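Local structure of proline dehydrogenase (Bradyrhizobium japonicum USDA 110, 3HAZ) at residues A[775-787]-A[811-823]. The protein probably oxidizes proline to glutamate in two steps, pairing an FAD-dependent proline dehydrogenase with an NAD-dependent aldehyde dehydrogenase in one chain. Sequence-based numbering, arbitrary orientation.
Sequences PEQVADDVVTSAF and IEMVAGAARELKI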
loop_
_atom_site.group_PDB
_atom_site.type_symbol
_atom_site.label_atom_id
_atom_site.label_comp_id
_atom_site.label_asym_id
_atom_site.label_seq_id
_atom_site.Cartn_x
_atom_site.Cartn_y
_atom_site.Cartn_z
ATOM N N PRO A 775 -40.204 4.052 -30.541
ATOM C CA PRO A 775 -40.411 5.030 -31.620
ATOM C C PRO A 775 -40.282 6.503 -31.189
ATOM O O PRO A 775 -39.757 7.303 -31.963
ATOM C CB PRO A 775 -41.835 4.713 -32.118
ATOM C CG PRO A 775 -42.020 3.266 -31.787
ATOM C CD PRO A 775 -41.307 3.074 -30.462
ATOM N N GLU A 776 -40.742 6.853 -29.991
ATOM C CA GLU A 776 -40.668 8.237 -29.516
ATOM C C GLU A 776 -39.224 8.715 -29.335
ATOM O O GLU A 776 -38.923 9.891 -29.526
ATOM C CB GLU A 776 -41.388 8.404 -28.172
ATOM C CG GLU A 776 -42.846 8.018 -28.160
ATOM C CD GLU A 776 -43.060 6.569 -27.772
ATOM O OE1 GLU A 776 -42.555 5.680 -28.485
ATOM O OE2 GLU A 776 -43.747 6.324 -26.760
ATOM N N GLN A 777 -38.342 7.812 -28.924
ATOM C CA GLN A 777 -36.945 8.178 -28.718
ATOM C C GLN A 777 -36.218 8.211 -30.054
ATOM O O GLN A 777 -35.372 9.078 -30.286
ATOM C CB GLN A 777 -36.253 7.219 -27.744
ATOM C CG GLN A 777 -36.791 7.287 -26.321
ATOM C CD GLN A 777 -36.660 8.673 -25.699
ATOM O OE1 GLN A 777 -37.414 9.033 -24.790
ATOM N NE2 GLN A 777 -35.703 9.455 -26.186
ATOM N N VAL A 778 -36.555 7.273 -30.937
ATOM C CA VAL A 778 -36.036 7.313 -32.300
ATOM C C VAL A 778 -36.382 8.646 -32.936
ATOM O O VAL A 778 -35.533 9.293 -33.555
ATOM C CB VAL A 778 -36.587 6.174 -33.172
ATOM C CG1 VAL A 778 -36.199 6.391 -34.640
ATOM C CG2 VAL A 778 -36.064 4.836 -32.673
ATOM N N ALA A 779 -37.630 9.069 -32.775
ATOM C CA ALA A 779 -38.068 10.294 -33.428
ATOM C C ALA A 779 -37.315 11.499 -32.869
ATOM O O ALA A 779 -36.863 12.349 -33.623
ATOM C CB ALA A 779 -39.587 10.475 -33.306
ATOM N N ASP A 780 -37.179 11.560 -31.546
ATOM C CA ASP A 780 -36.396 12.615 -30.910
ATOM C C ASP A 780 -34.976 12.656 -31.469
ATOM O O ASP A 780 -34.479 13.703 -31.880
ATOM C CB ASP A 780 -36.304 12.383 -29.397
ATOM C CG ASP A 780 -37.584 12.735 -28.664
ATOM O OD1 ASP A 780 -38.532 13.246 -29.299
ATOM O OD2 ASP A 780 -37.638 12.493 -27.441
ATOM N N ASP A 781 -34.321 11.501 -31.463
ATOM C CA ASP A 781 -32.914 11.430 -31.818
ATOM C C ASP A 781 -32.685 11.627 -33.314
ATOM O O ASP A 781 -31.625 12.099 -33.719
ATOM C CB ASP A 781 -32.309 10.103 -31.353
ATOM C CG ASP A 781 -32.241 9.996 -29.845
ATOM O OD1 ASP A 781 -32.338 11.045 -29.171
ATOM O OD2 ASP A 781 -32.096 8.864 -29.337
ATOM N N VAL A 782 -33.668 11.249 -34.128
ATOM C CA VAL A 782 -33.573 11.448 -35.566
ATOM C C VAL A 782 -33.772 12.922 -35.883
ATOM O O VAL A 782 -33.033 13.498 -36.686
ATOM C CB VAL A 782 -34.597 10.606 -36.355
ATOM C CG1 VAL A 782 -34.785 11.183 -37.758
ATOM C CG2 VAL A 782 -34.148 9.145 -36.430
ATOM N N VAL A 783 -34.760 13.534 -35.236
ATOM C CA VAL A 783 -35.033 14.952 -35.461
ATOM C C VAL A 783 -33.819 15.803 -35.070
ATOM O O VAL A 783 -33.414 16.697 -35.806
ATOM C CB VAL A 783 -36.308 15.414 -34.715
ATOM C CG1 VAL A 783 -36.352 16.930 -34.606
ATOM C CG2 VAL A 783 -37.552 14.898 -35.436
ATOM N N THR A 784 -33.233 15.496 -33.919
ATOM C CA THR A 784 -32.040 16.191 -33.443
ATOM C C THR A 784 -30.849 15.987 -34.376
ATOM O O THR A 784 -30.231 16.948 -34.841
ATOM C CB THR A 784 -31.644 15.709 -32.034
ATOM O OG1 THR A 784 -32.622 16.155 -31.089
ATOM C CG2 THR A 784 -30.290 16.269 -31.648
ATOM N N SER A 785 -30.536 14.726 -34.649
ATOM C CA SER A 785 -29.381 14.375 -35.470
ATOM C C SER A 785 -29.433 14.932 -36.895
ATOM O O SER A 785 -28.399 15.268 -37.470
ATOM C CB SER A 785 -29.205 12.851 -35.512
ATOM O OG SER A 785 -29.045 12.324 -34.205
ATOM N N ALA A 786 -30.623 15.027 -37.477
ATOM C CA ALA A 786 -30.721 15.416 -38.886
ATOM C C ALA A 786 -31.020 16.898 -39.119
ATOM O O ALA A 786 -30.630 17.471 -40.152
ATOM C CB ALA A 786 -31.758 14.549 -39.597
ATOM N N PHE A 787 -31.711 17.522 -38.170
ATOM C CA PHE A 787 -32.250 18.863 -38.397
ATOM C C PHE A 787 -31.675 19.937 -37.479
ATOM O O PHE A 787 -31.738 21.122 -37.801
ATOM C CB PHE A 787 -33.784 18.853 -38.303
ATOM C CG PHE A 787 -34.437 17.845 -39.196
ATOM C CD1 PHE A 787 -34.026 17.701 -40.514
ATOM C CD2 PHE A 787 -35.469 17.040 -38.727
ATOM C CE1 PHE A 787 -34.628 16.770 -41.349
ATOM C CE2 PHE A 787 -36.075 16.108 -39.557
ATOM C CZ PHE A 787 -35.649 15.977 -40.876
ATOM N N ILE A 811 -41.691 6.923 -39.240
ATOM C CA ILE A 811 -41.595 7.969 -40.250
ATOM C C ILE A 811 -42.605 9.083 -39.977
ATOM O O ILE A 811 -42.276 10.269 -40.033
ATOM C CB ILE A 811 -41.805 7.393 -41.668
ATOM C CG1 ILE A 811 -40.576 6.580 -42.093
ATOM C CG2 ILE A 811 -42.095 8.509 -42.666
ATOM C CD1 ILE A 811 -40.789 5.751 -43.354
ATOM N N GLU A 812 -43.836 8.687 -39.679
ATOM C CA GLU A 812 -44.900 9.622 -39.337
ATOM C C GLU A 812 -44.558 10.458 -38.090
ATOM O O GLU A 812 -44.901 11.642 -38.003
ATOM C CB GLU A 812 -46.211 8.846 -39.134
ATOM C CG GLU A 812 -47.228 9.522 -38.236
ATOM C CD GLU A 812 -48.376 8.591 -37.844
ATOM O OE1 GLU A 812 -48.174 7.683 -36.998
ATOM O OE2 GLU A 812 -49.485 8.776 -38.387
ATOM N N MET A 813 -43.886 9.848 -37.120
ATOM C CA MET A 813 -43.555 10.569 -35.889
ATOM C C MET A 813 -42.405 11.570 -36.117
ATOM O O MET A 813 -42.430 12.696 -35.614
ATOM C CB MET A 813 -43.236 9.600 -34.746
ATOM C CG MET A 813 -43.505 10.187 -33.370
ATOM S SD MET A 813 -42.967 9.152 -31.997
ATOM C CE MET A 813 -44.041 7.734 -32.158
ATOM N N VAL A 814 -41.408 11.164 -36.891
ATOM C CA VAL A 814 -40.326 12.081 -37.264
ATOM C C VAL A 814 -40.879 13.284 -38.043
ATOM O O VAL A 814 -40.532 14.434 -37.762
ATOM C CB VAL A 814 -39.226 11.361 -38.066
ATOM C CG1 VAL A 814 -38.246 12.369 -38.679
ATOM C CG2 VAL A 814 -38.490 10.350 -37.164
ATOM N N ALA A 815 -41.770 13.020 -38.997
ATOM C CA ALA A 815 -42.355 14.090 -39.798
ATOM C C ALA A 815 -43.181 15.057 -38.950
ATOM O O ALA A 815 -43.076 16.277 -39.100
ATOM C CB ALA A 815 -43.207 13.510 -40.952
ATOM N N GLY A 816 -44.001 14.505 -38.061
ATOM C CA GLY A 816 -44.825 15.309 -37.175
ATOM C C GLY A 816 -43.980 16.120 -36.217
ATOM O O GLY A 816 -44.290 17.269 -35.908
ATOM N N ALA A 817 -42.905 15.514 -35.736
ATOM C CA ALA A 817 -41.970 16.217 -34.868
ATOM C C ALA A 817 -41.251 17.337 -35.622
ATOM O O ALA A 817 -41.069 18.439 -35.095
ATOM C CB ALA A 817 -40.967 15.236 -34.261
ATOM N N ALA A 818 -40.849 17.057 -36.858
ATOM C CA ALA A 818 -40.136 18.046 -37.654
ATOM C C ALA A 818 -41.022 19.259 -37.931
ATOM O O ALA A 818 -40.543 20.394 -37.989
ATOM C CB ALA A 818 -39.638 17.432 -38.960
ATOM N N ARG A 819 -42.318 19.016 -38.095
ATOM C CA ARG A 819 -43.257 20.098 -38.349
ATOM C C ARG A 819 -43.325 21.070 -37.170
ATOM O O ARG A 819 -43.684 22.227 -37.346
ATOM C CB ARG A 819 -44.654 19.551 -38.664
ATOM C CG ARG A 819 -45.607 20.600 -39.231
ATOM C CD ARG A 819 -47.039 20.074 -39.355
ATOM N NE ARG A 819 -47.114 18.829 -40.113
ATOM N N GLU A 820 -42.973 20.603 -35.974
ATOM C CA GLU A 820 -43.058 21.440 -34.776
ATOM C C GLU A 820 -41.831 22.316 -34.546
ATOM O O GLU A 820 -41.813 23.119 -33.615
ATOM C CB GLU A 820 -43.311 20.586 -33.530
ATOM C CG GLU A 820 -44.675 19.905 -33.504
ATOM C CD GLU A 820 -45.840 20.877 -33.666
ATOM O OE1 GLU A 820 -45.743 22.031 -33.195
ATOM O OE2 GLU A 820 -46.865 20.479 -34.261
ATOM N N LEU A 821 -40.805 22.162 -35.380
ATOM C CA LEU A 821 -39.601 22.972 -35.240
ATOM C C LEU A 821 -39.821 24.398 -35.744
ATOM O O LEU A 821 -40.268 24.608 -36.872
ATOM C CB LEU A 821 -38.426 22.337 -35.983
ATOM C CG LEU A 821 -38.071 20.899 -35.602
ATOM C CD1 LEU A 821 -36.897 20.415 -36.439
ATOM C CD2 LEU A 821 -37.750 20.792 -34.121
ATOM N N LYS A 822 -39.506 25.380 -34.908
ATOM C CA LYS A 822 -39.566 26.768 -35.346
ATOM C C LYS A 822 -38.315 27.123 -36.142
ATOM O O LYS A 822 -37.196 26.960 -35.660
ATOM C CB LYS A 822 -39.724 27.725 -34.166
ATOM C CG LYS A 822 -39.967 29.170 -34.598
ATOM C CD LYS A 822 -40.338 30.046 -33.414
ATOM C CE LYS A 822 -41.212 31.214 -33.844
ATOM N NZ LYS A 822 -40.583 32.002 -34.937
ATOM N N ILE A 823 -38.526 27.587 -37.369
ATOM C CA ILE A 823 -37.458 28.003 -38.263
ATOM C C ILE A 823 -37.497 29.516 -38.307
ATOM O O ILE A 823 -38.563 30.096 -38.485
ATOM C CB ILE A 823 -37.711 27.497 -39.699
ATOM C CG1 ILE A 823 -37.875 25.978 -39.713
ATOM C CG2 ILE A 823 -36.590 27.931 -40.638
ATOM C CD1 ILE A 823 -38.489 25.455 -40.994
#
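Val814 lies at the centre of an apolar helix-helix contact, packed against Ala779, Val782 and Val783, where the axes of 775-787 and 811-819 approach to 8.8 Å and cross at -50°. Its CG2 lies 3.8 Å from Ala779 CA, and the CA atoms of this pair are the nearest across the contact, at 4.8 Å. CG1 meets Val782 CG1, the two valine side chains crossing at about a right angle. Met813 covers the N-terminal end of helix 775-787: it leaves its backbone with CG anti to N (chi1 -154°), runs past Ala779 CB, then bends at its last torsion. This brings SD to 3.5 Å from Glu776 CA and the terminal methyl CE against Pro775 CB.

Toward the C-terminal ends, Val783 and Phe787 meet Ala817, Ala818 and Leu821. Val783 directs CG2 at Ala817 CB, 3.6 Å away, and its other branch, CG1, meets Leu821 CD1 tip to tip. That same leucine methyl also touches Phe787 CB. The Phe787 ring has Val814 CG1 near its plane at the edge, and CE2 reaches Ala818 CB at 3.8 Å.

Within helix 775-787, Ser785 OG donates to Asp781 O (2.6 Å), which also accepts from Ser785 N.

Leu892 of strand 891-897 touches Val782, Val814 and Phe787. Helix 775-787 connects the parallel neighbouring strands 765-769 and 797-803 of the same sheet, a beta-alpha-beta crossover of the aldehyde dehydrogenase fold, and helix 804-819 follows the second strand.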